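Cutinase-like protein (PDB 2CZQ) probably hydrolyses carboxylic ester bonds, acting as a cutinase-like enzyme of the alpha/beta hydrolase fold. Local coordinates at residues G110-G115 / L158-Y163; N139-A144 / D165-T170; S4-Y9 / N199-S204. One frame throughout, in Å; residues are numbered along the deposited sequence.

Interaction 1: G110-G115 / L158-Y163; sequences GVFLIG and LDVCAY
Phe112 lies across Leu158 and Val160 where strands 108-114 and 157-160 run parallel in the central sheet of this alpha/beta hydrolase. Phe112, Ile114, Leu158 and Val160 share one face of the sheet, against which helix 187-200 packs. CG of Phe112 is anti to the backbone N (chi1 -178°). The ring therefore leans along the neighbouring strand. Phe112 CD1 lies 4.0 Å from Leu158 CB. Farther along the ring, Phe112 CE1 is 3.7 Å from Val160 CG2. Both partners meet the ring obliquely. Ile114 and Val160 instead stand side by side and point the same way; Ile114 CG2 is the branch that touches Val160 CB.

The other face carries Leu113 and Asp159. Asp159 OD1 comes to 3.6 Å from Leu113 CB, while its OD2 accepts a hydrogen bond from Asn116 ND2. That bond gives the buried carboxylate a polar partner beside an apolar neighbour. Leu113 also touches Thr91 and Val92 of helix 86-98.

Backbone bonds alternate between the strands in the parallel pattern. Leu158 N reaches Val111 O, Leu113 N reaches Leu158 O, and Val160 N reaches Leu113 O. The last rung is longer and more bent: Gly115 N to Val160 O, 3.2 Å, with 149° at the hydrogen.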
# COMPACT_ATOMS: atom_id res chain seq x y z
N GLY A 110 -0.65 -9.16 -0.64
CA GLY A 110 -1.12 -8.03 -1.42
C GLY A 110 -0.41 -6.76 -1.02
O GLY A 110 0.05 -6.62 0.11
N VAL A 111 -0.35 -5.83 -1.98
CA VAL A 111 0.21 -4.51 -1.78
C VAL A 111 -0.85 -3.51 -2.25
O VAL A 111 -1.36 -3.63 -3.37
CB VAL A 111 1.51 -4.32 -2.59
CG1 VAL A 111 2.06 -2.92 -2.40
CG2 VAL A 111 2.55 -5.36 -2.18
N PHE A 112 -1.20 -2.57 -1.38
CA PHE A 112 -2.24 -1.60 -1.67
C PHE A 112 -1.68 -0.20 -1.48
O PHE A 112 -1.28 0.17 -0.37
CB PHE A 112 -3.44 -1.84 -0.74
CG PHE A 112 -4.58 -0.92 -1.01
CD1 PHE A 112 -5.52 -1.20 -2.00
CD2 PHE A 112 -4.73 0.25 -0.27
CE1 PHE A 112 -6.57 -0.33 -2.25
CE2 PHE A 112 -5.77 1.13 -0.51
CZ PHE A 112 -6.69 0.84 -1.50
N LEU A 113 -1.64 0.56 -2.56
CA LEU A 113 -1.02 1.88 -2.57
C LEU A 113 -2.04 2.94 -2.93
O LEU A 113 -2.91 2.70 -3.77
CB LEU A 113 0.13 1.93 -3.59
CG LEU A 113 1.17 0.82 -3.49
CD1 LEU A 113 2.12 0.86 -4.67
CD2 LEU A 113 1.94 0.89 -2.18
N ILE A 114 -1.94 4.10 -2.29
CA ILE A 114 -2.75 5.26 -2.64
C ILE A 114 -1.87 6.49 -2.76
O ILE A 114 -0.95 6.69 -1.97
CB ILE A 114 -3.90 5.51 -1.62
CG1 ILE A 114 -3.42 5.32 -0.17
CG2 ILE A 114 -5.09 4.62 -1.93
CD1 ILE A 114 -4.38 5.85 0.88
N GLY A 115 -2.15 7.31 -3.76
CA GLY A 115 -1.39 8.54 -3.95
C GLY A 115 0.10 8.30 -4.10
O GLY A 115 0.92 8.96 -3.47
N LEU A 158 -2.43 -3.33 -5.98
CA LEU A 158 -3.42 -2.39 -6.45
C LEU A 158 -2.86 -1.01 -6.14
O LEU A 158 -2.61 -0.69 -4.98
CB LEU A 158 -4.74 -2.58 -5.71
CG LEU A 158 -5.88 -3.35 -6.37
CD1 LEU A 158 -7.13 -3.20 -5.52
CD2 LEU A 158 -6.15 -2.90 -7.81
N ASP A 159 -2.61 -0.24 -7.20
CA ASP A 159 -2.08 1.11 -7.07
C ASP A 159 -3.19 2.10 -7.45
O ASP A 159 -3.50 2.29 -8.63
CB ASP A 159 -0.83 1.29 -7.94
CG ASP A 159 -0.09 2.57 -7.63
OD1 ASP A 159 -0.58 3.36 -6.79
OD2 ASP A 159 1.00 2.84 -8.18
N VAL A 160 -3.79 2.67 -6.42
CA VAL A 160 -4.98 3.50 -6.56
C VAL A 160 -4.57 4.96 -6.63
O VAL A 160 -3.96 5.50 -5.71
CB VAL A 160 -5.95 3.26 -5.38
CG1 VAL A 160 -7.23 4.06 -5.56
CG2 VAL A 160 -6.25 1.77 -5.22
N CYS A 161 -4.91 5.59 -7.75
CA CYS A 161 -4.57 6.98 -7.99
C CYS A 161 -5.84 7.70 -8.38
O CYS A 161 -6.43 7.42 -9.43
CB CYS A 161 -3.52 7.11 -9.09
SG CYS A 161 -3.06 8.82 -9.43
N ALA A 162 -6.28 8.62 -7.52
CA ALA A 162 -7.47 9.42 -7.80
C ALA A 162 -7.20 10.29 -9.01
O ALA A 162 -6.13 10.89 -9.12
CB ALA A 162 -7.81 10.29 -6.60
N TYR A 163 -8.16 10.37 -9.92
CA TYR A 163 -8.00 11.22 -11.09
C TYR A 163 -7.64 12.63 -10.64
O TYR A 163 -8.34 13.23 -9.83
CB TYR A 163 -9.28 11.23 -11.92
CG TYR A 163 -9.14 11.96 -13.23
CD1 TYR A 163 -9.27 13.35 -13.30
CD2 TYR A 163 -8.86 11.27 -14.40
CE1 TYR A 163 -9.14 14.03 -14.51
CE2 TYR A 163 -8.74 11.94 -15.62
CZ TYR A 163 -8.88 13.32 -15.66
OH TYR A 163 -8.76 14.00 -16.85

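Interaction 2: N139-A144 / D165-T170; sequences NGLSVA and DGVCDT
Gly166 meets Leu141 through its carbonyl: Gly166 O lies 3.5 Å from Leu141 CG. It follows Asp165, whose OD1 accepts from Val167 N at 2.9 Å and forms an Asx turn. This N-H comes to the anti side of OD1, 35° out of the carboxylate plane.

Val167 supplies the first direct hydrogen bond between the segments. Val167 O accepts from Leu141 N at 2.9 Å, the donor tilted 24° from the carbonyl plane. The Leu141 side chain extends over this turn, and its CD1 packs loosely against Val167 CG2.

At Cys168 the backbones draw close, with its CA 3.8 Å from Gly140 CA. Cys168 CB points away from 139-144, and its SG forms a disulfide with Cys161. CB of Asp169 also points away, and Asp169 OD2 bonds to His172 ND1 and Gly164 N.

Thr170 closes the contact. Thr170 N donates to Asn139 O at 3.0 Å. Thr170 CG2, anti to the carbonyl carbon, meets Leu141 CD2 at 3.7 Å. OG1 binds two waters, one held by Asn139 N and the other by Gly140 O.

Asp165 OD2 is hydrogen-bonded to His180 ND1 and Tyr183 OH. The arrangement is consistent with the acid-bearing loop of a Ser-His-Asp triad, as in alpha/beta hydrolases, with Ser85 as the likely nucleophile.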
# COMPACT_ATOMS: atom_id res chain seq x y z
N ASN A 139 1.99 8.99 -14.89
CA ASN A 139 3.15 8.82 -14.04
C ASN A 139 3.09 9.73 -12.83
O ASN A 139 2.58 10.84 -12.90
CB ASN A 139 4.41 9.15 -14.83
CG ASN A 139 4.73 8.10 -15.86
OD1 ASN A 139 4.81 6.92 -15.55
ND2 ASN A 139 4.90 8.53 -17.11
N GLY A 140 3.66 9.25 -11.73
CA GLY A 140 3.81 10.05 -10.53
C GLY A 140 5.04 10.94 -10.58
O GLY A 140 5.86 10.87 -11.50
N LEU A 141 5.16 11.79 -9.57
CA LEU A 141 6.23 12.77 -9.50
C LEU A 141 7.62 12.17 -9.38
O LEU A 141 8.60 12.79 -9.80
CB LEU A 141 6.00 13.71 -8.32
CG LEU A 141 4.83 14.68 -8.44
CD1 LEU A 141 4.48 15.25 -7.09
CD2 LEU A 141 5.15 15.80 -9.43
N SER A 142 7.71 10.96 -8.81
CA SER A 142 8.99 10.40 -8.41
C SER A 142 9.43 9.17 -9.19
O SER A 142 10.55 8.70 -9.01
CB SER A 142 8.98 10.05 -6.92
OG SER A 142 8.74 11.19 -6.12
N VAL A 143 8.56 8.62 -10.03
CA VAL A 143 8.83 7.34 -10.67
C VAL A 143 10.12 7.37 -11.51
O VAL A 143 10.84 6.37 -11.55
CB VAL A 143 7.62 6.83 -11.49
CG1 VAL A 143 7.31 7.73 -12.70
CG2 VAL A 143 7.83 5.38 -11.92
N ALA A 144 10.43 8.50 -12.14
CA ALA A 144 11.60 8.58 -13.01
C ALA A 144 12.90 8.26 -12.29
O ALA A 144 13.77 7.60 -12.85
CB ALA A 144 11.67 9.94 -13.70
N ASP A 165 -5.00 13.58 -8.89
CA ASP A 165 -4.08 13.66 -7.76
C ASP A 165 -2.69 13.94 -8.33
O ASP A 165 -2.12 13.09 -8.99
CB ASP A 165 -4.11 12.34 -6.99
CG ASP A 165 -3.02 12.21 -5.94
OD1 ASP A 165 -2.10 13.07 -5.90
OD2 ASP A 165 -3.04 11.27 -5.12
N GLY A 166 -2.15 15.14 -8.09
CA GLY A 166 -0.91 15.55 -8.72
C GLY A 166 0.34 14.79 -8.32
O GLY A 166 1.38 14.94 -8.96
N VAL A 167 0.26 13.99 -7.26
CA VAL A 167 1.41 13.21 -6.80
C VAL A 167 1.59 11.93 -7.63
O VAL A 167 2.71 11.58 -7.99
CB VAL A 167 1.29 12.90 -5.29
CG1 VAL A 167 2.42 12.00 -4.82
CG2 VAL A 167 1.26 14.20 -4.48
N CYS A 168 0.48 11.24 -7.91
CA CYS A 168 0.51 10.01 -8.70
C CYS A 168 0.11 10.21 -10.16
O CYS A 168 0.37 9.33 -10.99
CB CYS A 168 -0.35 8.92 -8.04
SG CYS A 168 -2.06 9.38 -7.72
N ASP A 169 -0.52 11.35 -10.46
CA ASP A 169 -1.09 11.65 -11.77
C ASP A 169 -0.62 13.05 -12.20
O ASP A 169 -1.32 14.05 -11.99
CB ASP A 169 -2.61 11.58 -11.68
CG ASP A 169 -3.31 11.94 -12.97
OD1 ASP A 169 -2.65 12.27 -13.99
OD2 ASP A 169 -4.56 11.90 -13.02
N THR A 170 0.56 13.11 -12.79
CA THR A 170 1.08 14.41 -13.23
C THR A 170 0.47 14.85 -14.55
O THR A 170 0.68 15.98 -14.97
CB THR A 170 2.62 14.43 -13.33
OG1 THR A 170 3.05 13.50 -14.33
CG2 THR A 170 3.28 13.99 -12.02
O HOH W 1 1.76 11.49 -16.06
O HOH W 2 5.49 12.44 -13.89

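Interaction 3: S4-Y9 / N199-S204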
# COMPACT_ATOMS: atom_id res chain seq x y z
N SER A 4 -8.40 -19.83 6.45
CA SER A 4 -7.50 -20.98 6.50
C SER A 4 -6.14 -20.66 5.89
O SER A 4 -5.12 -21.14 6.36
CB SER A 4 -8.12 -22.21 5.82
OG SER A 4 -8.71 -21.87 4.58
N ALA A 5 -6.14 -19.82 4.85
CA ALA A 5 -4.89 -19.40 4.22
C ALA A 5 -4.06 -18.53 5.16
O ALA A 5 -2.83 -18.63 5.17
CB ALA A 5 -5.18 -18.66 2.93
N CYS A 6 -4.74 -17.70 5.95
CA CYS A 6 -4.08 -16.69 6.77
C CYS A 6 -4.72 -16.56 8.15
O CYS A 6 -5.38 -15.55 8.42
CB CYS A 6 -4.11 -15.34 6.06
SG CYS A 6 -3.17 -15.31 4.52
N PRO A 7 -4.54 -17.54 9.04
CA PRO A 7 -5.08 -17.44 10.40
C PRO A 7 -4.50 -16.28 11.22
O PRO A 7 -5.15 -15.83 12.16
CB PRO A 7 -4.71 -18.79 11.03
CG PRO A 7 -4.48 -19.71 9.88
CD PRO A 7 -3.88 -18.85 8.81
N GLN A 8 -3.30 -15.83 10.86
CA GLN A 8 -2.69 -14.65 11.45
C GLN A 8 -2.19 -13.78 10.32
O GLN A 8 -1.57 -14.27 9.37
CB GLN A 8 -1.54 -15.02 12.38
CG GLN A 8 -0.93 -13.82 13.09
CD GLN A 8 0.16 -14.22 14.04
OE1 GLN A 8 1.11 -14.91 13.66
NE2 GLN A 8 0.04 -13.79 15.29
N TYR A 9 -2.45 -12.48 10.42
CA TYR A 9 -1.97 -11.56 9.40
C TYR A 9 -1.69 -10.19 9.99
O TYR A 9 -2.21 -9.83 11.05
CB TYR A 9 -2.96 -11.46 8.23
CG TYR A 9 -4.28 -10.84 8.62
CD1 TYR A 9 -5.32 -11.62 9.12
CD2 TYR A 9 -4.47 -9.46 8.52
CE1 TYR A 9 -6.52 -11.05 9.50
CE2 TYR A 9 -5.66 -8.88 8.89
CZ TYR A 9 -6.68 -9.67 9.38
OH TYR A 9 -7.86 -9.07 9.76
N ASN A 199 -9.79 -10.54 0.36
CA ASN A 199 -9.66 -11.56 -0.67
C ASN A 199 -8.23 -12.10 -0.80
O ASN A 199 -8.04 -13.32 -0.87
CB ASN A 199 -10.17 -11.05 -2.01
CG ASN A 199 -11.66 -11.24 -2.17
OD1 ASN A 199 -12.12 -12.31 -2.54
ND2 ASN A 199 -12.42 -10.20 -1.86
N LYS A 200 -7.24 -11.22 -0.78
CA LYS A 200 -5.85 -11.68 -0.85
C LYS A 200 -5.46 -12.53 0.36
O LYS A 200 -4.62 -13.42 0.25
CB LYS A 200 -4.88 -10.50 -1.02
CG LYS A 200 -4.95 -9.79 -2.37
CD LYS A 200 -4.65 -10.71 -3.53
CE LYS A 200 -4.49 -9.94 -4.82
NZ LYS A 200 -4.61 -10.81 -6.02
N LEU A 201 -6.08 -12.24 1.51
CA LEU A 201 -5.84 -13.00 2.73
C LEU A 201 -6.60 -14.31 2.79
O LEU A 201 -6.44 -15.07 3.75
CB LEU A 201 -6.17 -12.15 3.96
CG LEU A 201 -5.25 -10.95 4.20
CD1 LEU A 201 -5.86 -10.01 5.23
CD2 LEU A 201 -3.85 -11.39 4.61
N GLY A 202 -7.42 -14.59 1.78
CA GLY A 202 -8.13 -15.86 1.69
C GLY A 202 -9.52 -15.87 2.27
O GLY A 202 -10.11 -16.94 2.43
N GLY A 203 -10.06 -14.69 2.57
CA GLY A 203 -11.42 -14.57 3.06
C GLY A 203 -12.40 -14.19 1.97
O GLY A 203 -12.02 -14.01 0.81
N SER A 204 -13.67 -14.05 2.35
CA SER A 204 -14.73 -13.64 1.44
C SER A 204 -15.10 -12.18 1.68
O SER A 204 -15.36 -11.78 2.81
CB SER A 204 -15.97 -14.52 1.62
OG SER A 204 -15.71 -15.86 1.23
O HOH W 3 -8.63 -19.29 3.15
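Leu201 fills the tight part of this contact by pressing both methyl groups against Tyr9 and Cys6. Leu201 CD1 sits over one face of the Tyr9 ring, 3.8 Å from its centroid and 18° off the ring normal. This is a CH-pi contact, shifted toward the rim, with CD2 of Tyr9 the nearest ring atom. The two side chains cross at about a right angle. Tyr9 CG lies between its backbone N and carbonyl carbon (chi1 66°), which presents the ring face to the leucine. Leu201 CD2 touches Tyr9 CB at 3.7 Å. In another direction, Leu201 CD2 meets Cys6 SG at 4.0 Å. Cys6 is tied by a disulfide to Cys78, at the start of strand 78-84, and Leu201 also packs on Cys78 and Ile80. The hydroxyl of Tyr9 bonds to Leu38 O.

The Leu201 carbonyl marks the change toward the loose side. Cys6 CB approaches Leu201 O at 3.3 Å, and this oxygen also accepts a hydrogen bond from Ser3 OG. The same Ser3 OG is hydrogen-bonded to Cys6 N. Beyond it, exposed Ala5 and Gly202 touch lightly, CB to CA, at 4.3 Å. Gly202 has positive phi and ends helix 187-200 in a Schellman motif. A water bridges the outer side: it accepts from Ala5 N and donates to Gly202 O at 2.9 Å, and it is also hydrogen-bonded to Ser4 OG.

No direct hydrogen bond joins the two segments. Their direct contact thus rests mainly on apolar packing around Leu201, while polar links run indirectly, through Ser3 OG and the water.

How the interactions relate
From the N terminus, residues 4-9 lead into strand 9-14 and meet 199-204 near the C terminus. Interaction 3 thus closes a loop that spans nearly the whole chain and encloses the other two. Residues 110-115 come next, then 139-144, 158-163 and 165-170. The segments of interactions 1 and 2 alternate, so their loops cross. The Cys161-Cys168 disulfide joins them directly, and Gly115 packs against Asp165 and Val167. Interaction 1 pairs neighbouring strands within the sheet. Interaction 2 joins loops beyond the C-terminal ends of the strands. Interaction 3 ties both chain ends together about 32 Å from interaction 2, centre to centre, across the molecule.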